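TRNA (cytosine(38)-C(5))-methyltransferase (Schizosaccharomyces pombe, PDB 6FDF) methylates carbon 5 of cytosine 38 in the anticodon loop of tRNA(Asp), and less efficiently of tRNA(Glu), using S-adenosyl-L-methionine as methyl donor. Local coordinates at residues N149-I154 / W181-V186. Residues are numbered along the deposited sequence; the frame is centred on the assembly and turned at random.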
ATOM      1  N   ASN A 149      20.799  -5.375   9.772  1.00 33.83           N
ATOM      2  CA  ASN A 149      20.783  -6.426   8.761  1.00 34.77           C
ATOM      3  C   ASN A 149      19.550  -6.181   7.895  1.00 35.13           C
ATOM      4  O   ASN A 149      18.420  -6.306   8.376  1.00 32.52           O
ATOM      5  CB  ASN A 149      20.742  -7.803   9.426  1.00 33.65           C
ATOM      6  CG  ASN A 149      20.926  -8.945   8.444  1.00 35.93           C
ATOM      7  OD1 ASN A 149      20.384  -8.922   7.337  1.00 37.73           O
ATOM      8  ND2 ASN A 149      21.676  -9.970   8.856  1.00 37.66           N
ATOM      9  N   LEU A 150      19.767  -5.781   6.644  1.00 33.58           N
ATOM     10  CA  LEU A 150      18.690  -5.415   5.729  1.00 33.27           C
ATOM     11  C   LEU A 150      18.509  -6.486   4.660  1.00 35.04           C
ATOM     12  O   LEU A 150      19.476  -6.877   3.997  1.00 38.31           O
ATOM     13  CB  LEU A 150      18.971  -4.064   5.065  1.00 36.75           C
ATOM     14  CG  LEU A 150      17.988  -3.597   3.983  1.00 37.73           C
ATOM     15  CD1 LEU A 150      16.646  -3.208   4.582  1.00 32.63           C
ATOM     16  CD2 LEU A 150      18.573  -2.434   3.183  1.00 38.75           C
ATOM     17  N   ILE A 151      17.272  -6.955   4.492  1.00 32.74           N
ATOM     18  CA  ILE A 151      16.906  -7.763   3.332  1.00 32.49           C
ATOM     19  C   ILE A 151      15.835  -7.012   2.552  1.00 33.77           C
ATOM     20  O   ILE A 151      15.091  -6.202   3.113  1.00 31.36           O
ATOM     21  CB  ILE A 151      16.420  -9.175   3.720  1.00 35.77           C
ATOM     22  CG1 ILE A 151      15.176  -9.095   4.610  1.00 35.04           C
ATOM     23  CG2 ILE A 151      17.539  -9.941   4.411  1.00 38.24           C
ATOM     24  CD1 ILE A 151      14.485 -10.445   4.794  1.00 36.02           C
ATOM     25  N   GLU A 152      15.788  -7.251   1.243  1.00 34.83           N
ATOM     26  CA  GLU A 152      14.847  -6.529   0.398  1.00 34.49           C
ATOM     27  C   GLU A 152      14.390  -7.418  -0.748  1.00 31.21           C
ATOM     28  O   GLU A 152      15.049  -8.398  -1.104  1.00 34.17           O
ATOM     29  CB  GLU A 152      15.446  -5.216  -0.129  1.00 36.26           C
ATOM     30  CG  GLU A 152      16.708  -5.370  -0.949  1.00 42.39           C
ATOM     31  CD  GLU A 152      17.326  -4.028  -1.302  1.00 46.18           C
ATOM     32  OE1 GLU A 152      18.157  -3.527  -0.512  1.00 45.95           O
ATOM     33  OE2 GLU A 152      16.981  -3.477  -2.367  1.00 43.71           O
ATOM     34  N   GLY A 153      13.250  -7.056  -1.329  1.00 33.60           N
ATOM     35  CA  GLY A 153      12.735  -7.788  -2.475  1.00 36.22           C
ATOM     36  C   GLY A 153      11.506  -7.112  -3.039  1.00 33.93           C
ATOM     37  O   GLY A 153      10.949  -6.183  -2.446  1.00 30.34           O
ATOM     38  N   ILE A 154      11.097  -7.592  -4.214  1.00 37.27           N
ATOM     39  CA  ILE A 154       9.883  -7.139  -4.885  1.00 36.24           C
ATOM     40  C   ILE A 154       8.837  -8.237  -4.769  1.00 33.66           C
ATOM     41  O   ILE A 154       9.109  -9.401  -5.097  1.00 35.99           O
ATOM     42  CB  ILE A 154      10.149  -6.799  -6.364  1.00 39.09           C
ATOM     43  CG1 ILE A 154      11.357  -5.874  -6.499  1.00 48.41           C
ATOM     44  CG2 ILE A 154       8.908  -6.192  -7.013  1.00 40.36           C
ATOM     45  CD1 ILE A 154      11.116  -4.489  -5.986  1.00 48.25           C
ATOM     46  N   TRP A 181      18.382 -15.128   7.131  1.00 45.77           N
ATOM     47  CA  TRP A 181      16.992 -14.944   6.741  1.00 46.06           C
ATOM     48  C   TRP A 181      16.956 -14.477   5.297  1.00 44.98           C
ATOM     49  O   TRP A 181      17.968 -14.056   4.731  1.00 48.25           O
ATOM     50  CB  TRP A 181      16.240 -13.959   7.654  1.00 39.38           C
ATOM     51  CG  TRP A 181      16.756 -12.537   7.706  1.00 39.97           C
ATOM     52  CD1 TRP A 181      18.038 -12.106   7.505  1.00 41.47           C
ATOM     53  CD2 TRP A 181      15.983 -11.365   7.997  1.00 39.06           C
ATOM     54  NE1 TRP A 181      18.107 -10.737   7.647  1.00 36.79           N
ATOM     55  CE2 TRP A 181      16.858 -10.260   7.950  1.00 35.05           C
ATOM     56  CE3 TRP A 181      14.632 -11.145   8.288  1.00 36.85           C
ATOM     57  CZ2 TRP A 181      16.426  -8.954   8.184  1.00 33.27           C
ATOM     58  CZ3 TRP A 181      14.205  -9.852   8.521  1.00 34.60           C
ATOM     59  CH2 TRP A 181      15.099  -8.770   8.467  1.00 35.69           C
ATOM     60  N   SER A 182      15.771 -14.576   4.705  1.00 44.58           N
ATOM     61  CA  SER A 182      15.577 -14.238   3.306  1.00 44.71           C
ATOM     62  C   SER A 182      14.149 -13.755   3.129  1.00 43.08           C
ATOM     63  O   SER A 182      13.232 -14.259   3.782  1.00 48.37           O
ATOM     64  CB  SER A 182      15.844 -15.444   2.394  1.00 56.69           C
ATOM     65  OG  SER A 182      15.425 -15.177   1.068  1.00 57.62           O
ATOM     66  N   ILE A 183      13.971 -12.787   2.231  1.00 43.23           N
ATOM     67  CA  ILE A 183      12.634 -12.288   1.925  1.00 49.00           C
ATOM     68  C   ILE A 183      11.732 -13.419   1.447  1.00 47.42           C
ATOM     69  O   ILE A 183      10.514 -13.388   1.662  1.00 45.28           O
ATOM     70  CB  ILE A 183      12.727 -11.140   0.897  1.00 58.22           C
ATOM     71  CG1 ILE A 183      11.426 -10.340   0.863  1.00 62.68           C
ATOM     72  CG2 ILE A 183      13.106 -11.662  -0.484  1.00 65.35           C
ATOM     73  CD1 ILE A 183      11.408  -9.188   1.843  1.00 55.08           C
ATOM     74  N   ASP A 184      12.309 -14.449   0.826  1.00 45.46           N
ATOM     75  CA  ASP A 184      11.508 -15.536   0.281  1.00 50.00           C
ATOM     76  C   ASP A 184      10.893 -16.413   1.363  1.00 47.72           C
ATOM     77  O   ASP A 184      10.008 -17.218   1.049  1.00 45.09           O
ATOM     78  CB  ASP A 184      12.363 -16.386  -0.658  1.00 60.95           C
ATOM     79  CG  ASP A 184      12.798 -15.626  -1.895  1.00 72.41           C
ATOM     80  OD1 ASP A 184      11.978 -14.860  -2.444  1.00 75.52           O
ATOM     81  OD2 ASP A 184      13.958 -15.797  -2.321  1.00 78.49           O
ATOM     82  N   ASP A 185      11.340 -16.288   2.617  1.00 45.25           N
ATOM     83  CA  ASP A 185      10.725 -17.046   3.700  1.00 47.80           C
ATOM     84  C   ASP A 185       9.266 -16.661   3.890  1.00 41.02           C
ATOM     85  O   ASP A 185       8.497 -17.434   4.471  1.00 44.93           O
ATOM     86  CB  ASP A 185      11.507 -16.839   4.998  1.00 58.90           C
ATOM     87  CG  ASP A 185      12.980 -17.180   4.850  1.00 72.47           C
ATOM     88  OD1 ASP A 185      13.293 -18.127   4.101  1.00 71.08           O
ATOM     89  OD2 ASP A 185      13.822 -16.501   5.477  1.00 71.53           O
ATOM     90  N   VAL A 186       8.873 -15.493   3.380  1.00 43.61           N
ATOM     91  CA  VAL A 186       7.518 -14.994   3.539  1.00 47.65           C
ATOM     92  C   VAL A 186       6.498 -15.922   2.896  1.00 48.56           C
ATOM     93  O   VAL A 186       5.324 -15.905   3.276  1.00 49.38           O
ATOM     94  CB  VAL A 186       7.437 -13.565   2.957  1.00 53.75           C
ATOM     95  CG1 VAL A 186       7.332 -13.585   1.436  1.00 43.81           C
ATOM     96  CG2 VAL A 186       6.303 -12.798   3.571  1.00 60.05           C
TER
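I151 lies across one face of the W181 indole, on the edge strand 148-155 of the Rossmann-like class I methyltransferase sheet; the loop following strand 168-175 brings the ring back against it. The packing is tightest here: I151 CD1 sits 3.6 Å from the centroid of the W181 six-membered ring, a CH-pi contact 14° off the normal, while I151 CG2 comes 3.4 Å from W181 NE1. With chi1 at 61°, I151 CG1 is tucked between backbone N and carbonyl carbon, which lets both branches spread over the indole. R174 (cation-pi) and F177 (edge-to-face) also engage the ring. A leucine in place of W181 would probably leave N149 OD1 without its indole donor and I151 without a flat surface to lie on. I151 CD1 also reaches I183 N at 3.5 Å, and I183 CG2 packs so near G153 that a CB there would collide with it. The loose side is the turn beyond: S182 only grazes the strand, and exposed D184, its N bonded to S182 OG in an ST turn, does not touch it. At the N149 end, W181 NE1 donates to N149 OD1 at 2.9 Å, nearly straight at 173° and within the indole plane, yet arriving from above the amide plane of N149.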